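Envelope glycoprotein (PDB 5ZKX) probably drives the merging of viral and host membranes during entry, as a gp64-like class III fusion glycoprotein, captured here in its trimeric postfusion form. Local coordinates at residues Tyr51-Cys56 with Val110-Asp115; Ile46-Tyr51 with Ala120-Lys125. One frame throughout, in Å; residues are numbered along the deposited sequence.

How the interactions relate
Both contacts start on the long strand 44-58, which pairs with strands 67-74, 134-148 and 188-192. From the N terminus, the chain first lays down 46-51, then 51-56, with Y51 common to both. It then runs through strand 67-74, helix 79-88 and short strands to the loop 110-115, where interaction 1 closes a loop on 51-56. After strand 116-118 it reaches 120-125, where interaction 2 closes a wider loop on 46-51. Along the sequence, the loop closed by interaction 1 lies within the one closed by interaction 2. Their centres are about 12 Å apart, and they touch directly where W52 packs on L123. Together they tie two successive loops to one strand.

Interaction 1 (Tyr51-Cys56 with Val110-Asp115); sequences YWRSYC and VDWKMD
W112 turns an edge of its indole toward the face of the Y51 ring. The two rings form a T-shaped (edge-to-face) pair. The phenol centroid lies 5.1 Å from that of the indole six-membered ring, and the planes meet at 65°. CH2 of W112 comes closest, 3.9 Å from CZ of Y51. It sits over the phenol face but off centre, toward the rim on the hydroxyl side. CZ3 of W112 lies beside it, 4.0 Å from CE2 of Y51. The Y51 ring is set by chi1 of 66°, which puts CG between the backbone N and the carbonyl carbon.

R53 comes in at the rim of the same indole. Its NH2 is 3.8 Å from CH2 of W112, near the indole plane, and the guanidinium and ring planes are 39° apart. This is edge packing rather than a charge laid over the indole face. CE1, at the Y51 ring edge, lies 3.8 Å above one face of the guanidinium, off centre.

NE1 of W112 points elsewhere, to a hydrogen bond with the carbonyl of I107. W141 of strand 134-148 meets both W112 and Y51. No hydrogen bond links 51-56 to 110-115, but NE of R53 bonds weakly to the nearby C108 carbonyl. The two segments thus meet by aromatic and van der Waals packing, with the indole N-H satisfied within its own loop region.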
loop_
_atom_site.group_PDB
_atom_site.type_symbol
_atom_site.label_atom_id
_atom_site.label_comp_id
_atom_site.label_asym_id
_atom_site.label_seq_id
_atom_site.Cartn_x
_atom_site.Cartn_y
_atom_site.Cartn_z
ATOM N N TYR A 51 2.404 39.330 -5.694
ATOM C CA TYR A 51 2.716 40.470 -4.850
ATOM C C TYR A 51 1.488 40.881 -4.052
ATOM O O TYR A 51 0.359 40.844 -4.551
ATOM C CB TYR A 51 3.257 41.658 -5.671
ATOM C CG TYR A 51 2.289 42.301 -6.648
ATOM C CD1 TYR A 51 1.405 43.288 -6.233
ATOM C CD2 TYR A 51 2.293 41.951 -7.992
ATOM C CE1 TYR A 51 0.535 43.887 -7.120
ATOM C CE2 TYR A 51 1.425 42.548 -8.889
ATOM C CZ TYR A 51 0.549 43.518 -8.445
ATOM O OH TYR A 51 -0.321 44.118 -9.326
ATOM N N TRP A 52 1.725 41.253 -2.801
ATOM C CA TRP A 52 0.705 41.846 -1.954
ATOM C C TRP A 52 0.820 43.363 -2.033
ATOM O O TRP A 52 1.903 43.918 -1.822
ATOM C CB TRP A 52 0.873 41.369 -0.512
ATOM C CG TRP A 52 0.166 42.213 0.488
ATOM C CD1 TRP A 52 0.707 43.207 1.252
ATOM C CD2 TRP A 52 -1.219 42.141 0.842
ATOM N NE1 TRP A 52 -0.258 43.758 2.059
ATOM C CE2 TRP A 52 -1.449 43.120 1.826
ATOM C CE3 TRP A 52 -2.289 41.345 0.419
ATOM C CZ2 TRP A 52 -2.703 43.324 2.395
ATOM C CZ3 TRP A 52 -3.532 41.549 0.985
ATOM C CH2 TRP A 52 -3.728 42.530 1.962
ATOM N N ARG A 53 -0.287 44.028 -2.353
ATOM C CA ARG A 53 -0.314 45.478 -2.483
ATOM C C ARG A 53 -1.344 46.056 -1.526
ATOM O O ARG A 53 -2.476 45.570 -1.463
ATOM C CB ARG A 53 -0.631 45.902 -3.920
ATOM C CG ARG A 53 -0.903 47.392 -4.080
ATOM C CD ARG A 53 -1.800 47.659 -5.274
ATOM N NE ARG A 53 -1.069 47.570 -6.534
ATOM C CZ ARG A 53 -1.634 47.297 -7.706
ATOM N NH1 ARG A 53 -2.942 47.080 -7.782
ATOM N NH2 ARG A 53 -0.891 47.240 -8.804
ATOM N N SER A 54 -0.949 47.091 -0.784
ATOM C CA SER A 54 -1.849 47.802 0.122
ATOM C C SER A 54 -1.719 49.296 -0.150
ATOM O O SER A 54 -0.768 49.938 0.307
ATOM C CB SER A 54 -1.544 47.481 1.581
ATOM O OG SER A 54 -2.606 47.915 2.416
ATOM N N TYR A 55 -2.678 49.844 -0.889
ATOM C CA TYR A 55 -2.718 51.257 -1.243
ATOM C C TYR A 55 -3.811 51.915 -0.410
ATOM O O TYR A 55 -5.003 51.725 -0.678
ATOM C CB TYR A 55 -2.981 51.427 -2.735
ATOM C CG TYR A 55 -2.784 52.830 -3.256
ATOM C CD1 TYR A 55 -1.517 53.397 -3.320
ATOM C CD2 TYR A 55 -3.861 53.582 -3.705
ATOM C CE1 TYR A 55 -1.328 54.673 -3.806
ATOM C CE2 TYR A 55 -3.683 54.863 -4.192
ATOM C CZ TYR A 55 -2.412 55.402 -4.240
ATOM O OH TYR A 55 -2.221 56.675 -4.725
ATOM N N CYS A 56 -3.409 52.685 0.594
ATOM C CA CYS A 56 -4.343 53.314 1.512
ATOM C C CYS A 56 -4.314 54.830 1.358
ATOM O O CYS A 56 -3.331 55.414 0.896
ATOM C CB CYS A 56 -4.020 52.928 2.958
ATOM S SG CYS A 56 -3.916 51.148 3.245
ATOM N N VAL A 110 3.648 51.145 -10.952
ATOM C CA VAL A 110 4.830 51.584 -11.685
ATOM C C VAL A 110 5.124 50.742 -12.920
ATOM O O VAL A 110 5.746 51.256 -13.872
ATOM C CB VAL A 110 6.056 51.617 -10.735
ATOM C CG1 VAL A 110 7.378 51.380 -11.460
ATOM C CG2 VAL A 110 6.103 52.941 -9.985
ATOM N N ASP A 111 4.619 49.507 -13.012
ATOM C CA ASP A 111 5.088 48.508 -13.975
ATOM C C ASP A 111 6.568 48.208 -13.718
ATOM O O ASP A 111 7.461 48.506 -14.516
ATOM C CB ASP A 111 4.829 48.959 -15.420
ATOM C CG ASP A 111 5.061 47.859 -16.428
ATOM O OD1 ASP A 111 4.344 46.837 -16.371
ATOM O OD2 ASP A 111 5.956 48.019 -17.282
ATOM N N TRP A 112 6.785 47.600 -12.548
ATOM C CA TRP A 112 8.073 47.639 -11.863
ATOM C C TRP A 112 9.222 47.020 -12.649
ATOM O O TRP A 112 10.382 47.284 -12.310
ATOM C CB TRP A 112 7.956 46.941 -10.508
ATOM C CG TRP A 112 6.849 47.474 -9.653
ATOM C CD1 TRP A 112 6.929 48.497 -8.757
ATOM C CD2 TRP A 112 5.495 47.009 -9.612
ATOM N NE1 TRP A 112 5.709 48.698 -8.159
ATOM C CE2 TRP A 112 4.812 47.797 -8.667
ATOM C CE3 TRP A 112 4.795 46.001 -10.281
ATOM C CZ2 TRP A 112 3.461 47.611 -8.374
ATOM C CZ3 TRP A 112 3.455 45.816 -9.990
ATOM C CH2 TRP A 112 2.802 46.617 -9.045
ATOM N N LYS A 113 8.950 46.203 -13.671
ATOM C CA LYS A 113 10.012 45.609 -14.488
ATOM C C LYS A 113 10.974 44.789 -13.619
ATOM O O LYS A 113 12.120 45.172 -13.373
ATOM C CB LYS A 113 10.764 46.686 -15.282
ATOM C CG LYS A 113 10.461 46.693 -16.771
ATOM C CD LYS A 113 8.966 46.755 -17.037
ATOM C CE LYS A 113 8.684 46.872 -18.525
ATOM N NZ LYS A 113 9.254 48.125 -19.092
ATOM N N MET A 114 10.444 43.665 -13.132
ATOM C CA MET A 114 11.065 42.823 -12.112
ATOM C C MET A 114 12.574 42.719 -12.267
ATOM O O MET A 114 13.076 42.215 -13.275
ATOM C CB MET A 114 10.451 41.423 -12.179
ATOM C CG MET A 114 9.053 41.388 -12.746
ATOM S SD MET A 114 7.880 42.027 -11.548
ATOM C CE MET A 114 6.341 41.887 -12.461
ATOM N N ASP A 115 13.298 43.173 -11.243
ATOM C CA ASP A 115 14.751 43.114 -11.246
ATOM C C ASP A 115 15.337 42.745 -9.892
ATOM O O ASP A 115 16.566 42.733 -9.756
ATOM C CB ASP A 115 15.342 44.456 -11.711
ATOM C CG ASP A 115 14.736 45.645 -10.986
ATOM O OD1 ASP A 115 13.955 45.433 -10.033
ATOM O OD2 ASP A 115 15.037 46.793 -11.374
#

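Interaction 2 (Ile46-Tyr51 with Ala120-Lys125); sequences IGYRAY and AKELEK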
loop_
_atom_site.group_PDB
_atom_site.type_symbol
_atom_site.label_atom_id
_atom_site.label_comp_id
_atom_site.label_asym_id
_atom_site.label_seq_id
_atom_site.Cartn_x
_atom_site.Cartn_y
_atom_site.Cartn_z
ATOM N N ILE A 46 8.855 24.595 -12.449
ATOM C CA ILE A 46 7.683 25.234 -11.868
ATOM C C ILE A 46 8.134 26.524 -11.206
ATOM O O ILE A 46 9.081 26.518 -10.408
ATOM C CB ILE A 46 6.970 24.323 -10.851
ATOM C CG1 ILE A 46 6.659 22.964 -11.473
ATOM C CG2 ILE A 46 5.689 24.980 -10.360
ATOM C CD1 ILE A 46 5.867 22.059 -10.561
ATOM N N GLY A 47 7.472 27.617 -11.541
ATOM C CA GLY A 47 7.772 28.904 -10.940
ATOM C C GLY A 47 6.505 29.641 -10.582
ATOM O O GLY A 47 5.548 29.671 -11.354
ATOM N N TYR A 48 6.499 30.230 -9.393
ATOM C CA TYR A 48 5.383 31.053 -8.961
ATOM C C TYR A 48 5.880 32.444 -8.595
ATOM O O TYR A 48 7.051 32.642 -8.265
ATOM C CB TYR A 48 4.634 30.421 -7.778
ATOM C CG TYR A 48 5.391 30.374 -6.473
ATOM C CD1 TYR A 48 5.297 31.411 -5.555
ATOM C CD2 TYR A 48 6.173 29.278 -6.143
ATOM C CE1 TYR A 48 5.977 31.366 -4.357
ATOM C CE2 TYR A 48 6.855 29.222 -4.942
ATOM C CZ TYR A 48 6.753 30.269 -4.054
ATOM O OH TYR A 48 7.428 30.221 -2.858
ATOM N N ARG A 49 4.967 33.407 -8.673
ATOM C CA ARG A 49 5.261 34.779 -8.297
ATOM C C ARG A 49 3.952 35.505 -8.043
ATOM O O ARG A 49 2.982 35.327 -8.784
ATOM C CB ARG A 49 6.065 35.508 -9.379
ATOM C CG ARG A 49 6.270 36.987 -9.092
ATOM C CD ARG A 49 7.191 37.630 -10.108
ATOM N NE ARG A 49 6.679 37.520 -11.469
ATOM C CZ ARG A 49 7.423 37.704 -12.553
ATOM N NH1 ARG A 49 8.708 38.005 -12.426
ATOM N NH2 ARG A 49 6.887 37.586 -13.761
ATOM N N ALA A 50 3.933 36.316 -6.989
ATOM C CA ALA A 50 2.790 37.162 -6.681
ATOM C C ALA A 50 3.283 38.347 -5.862
ATOM O O ALA A 50 4.424 38.376 -5.394
ATOM C CB ALA A 50 1.701 36.391 -5.928
ATOM N N TYR A 51 2.404 39.330 -5.694
ATOM C CA TYR A 51 2.716 40.470 -4.850
ATOM C C TYR A 51 1.488 40.881 -4.052
ATOM O O TYR A 51 0.359 40.844 -4.551
ATOM C CB TYR A 51 3.257 41.658 -5.671
ATOM C CG TYR A 51 2.289 42.301 -6.648
ATOM C CD1 TYR A 51 1.405 43.288 -6.233
ATOM C CD2 TYR A 51 2.293 41.951 -7.992
ATOM C CE1 TYR A 51 0.535 43.887 -7.120
ATOM C CE2 TYR A 51 1.425 42.548 -8.889
ATOM C CZ TYR A 51 0.549 43.518 -8.445
ATOM O OH TYR A 51 -0.321 44.118 -9.326
ATOM N N ALA A 120 14.794 32.410 -2.721
ATOM C CA ALA A 120 13.432 32.154 -2.277
ATOM C C ALA A 120 12.954 33.386 -1.525
ATOM O O ALA A 120 13.737 34.028 -0.821
ATOM C CB ALA A 120 13.344 30.909 -1.390
ATOM N N LYS A 121 11.674 33.718 -1.682
ATOM C CA LYS A 121 11.150 34.977 -1.159
ATOM C C LYS A 121 9.677 34.812 -0.826
ATOM O O LYS A 121 8.879 34.477 -1.703
ATOM C CB LYS A 121 11.345 36.104 -2.176
ATOM C CG LYS A 121 10.695 37.423 -1.792
ATOM C CD LYS A 121 11.372 38.040 -0.581
ATOM C CE LYS A 121 10.735 39.368 -0.221
ATOM N NZ LYS A 121 9.285 39.217 0.080
ATOM N N GLU A 122 9.322 35.048 0.434
ATOM C CA GLU A 122 7.937 35.061 0.877
ATOM C C GLU A 122 7.516 36.496 1.168
ATOM O O GLU A 122 8.310 37.293 1.675
ATOM C CB GLU A 122 7.742 34.195 2.125
ATOM C CG GLU A 122 6.284 33.938 2.468
ATOM C CD GLU A 122 5.501 33.403 1.285
ATOM O OE1 GLU A 122 5.835 32.302 0.796
ATOM O OE2 GLU A 122 4.560 34.085 0.833
ATOM N N LEU A 123 6.269 36.822 0.841
ATOM C CA LEU A 123 5.796 38.182 1.035
ATOM C C LEU A 123 5.371 38.400 2.481
ATOM O O LEU A 123 5.094 37.458 3.228
ATOM C CB LEU A 123 4.640 38.501 0.081
ATOM C CG LEU A 123 3.286 37.801 0.225
ATOM C CD1 LEU A 123 2.376 38.520 1.205
ATOM C CD2 LEU A 123 2.615 37.719 -1.130
ATOM N N GLU A 124 5.327 39.670 2.875
ATOM C CA GLU A 124 4.799 40.074 4.169
ATOM C C GLU A 124 3.517 40.864 3.956
ATOM O O GLU A 124 3.475 41.779 3.128
ATOM C CB GLU A 124 5.811 40.906 4.956
ATOM C CG GLU A 124 5.339 41.247 6.365
ATOM C CD GLU A 124 6.417 41.901 7.202
ATOM O OE1 GLU A 124 6.618 41.472 8.359
ATOM O OE2 GLU A 124 7.065 42.844 6.707
ATOM N N LYS A 125 2.473 40.502 4.701
ATOM C CA LYS A 125 1.161 41.131 4.570
ATOM C C LYS A 125 1.098 42.329 5.514
ATOM O O LYS A 125 0.534 42.273 6.609
ATOM C CB LYS A 125 0.062 40.117 4.862
ATOM C CG LYS A 125 -1.350 40.635 4.676
ATOM C CD LYS A 125 -2.330 39.769 5.436
ATOM C CE LYS A 125 -3.759 40.211 5.200
ATOM N NZ LYS A 125 -4.712 39.385 5.997
#
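The antiparallel sheet built round strand 44-58 supplies one side of this contact. The other is the irregular connection 120-125, between strands 116-118 and 126-127. The contact is buried and the touch is light, with no hydrogen bond between the two segments. The backbones come nearest at Y51 and L123, whose CA atoms are 7.0 Å apart.

L123 directs its side chain at the strand. Its CD2 methyl lies 4.5 Å from the carbonyl carbon C of Y51, so it meets the strand backbone and not the phenol. The Y51 side chain leaves the strand away from 120-125. L123 also packs on L72, S140 and R142 of the adjoining strands.

Farther back along the strand, the hydroxyl of Y48 comes near the E122 carboxylate. OH of Y48 is 4.5 Å from OE1 of E122, too far for a hydrogen bond. The E122 carboxylate is instead held by a salt bridge from OE2 to NE of R142. It bends back toward its own chain, with chi2 at 52°, and OE2 accepts a weak bond from N of L123 at 3.2 Å. Helix 422-437 adds A433 and T437 against E122. NZ of K121 bonds the carbonyl of W141 and also donates to O of E122 at 2.7 Å, approaching from above the carbonyl plane.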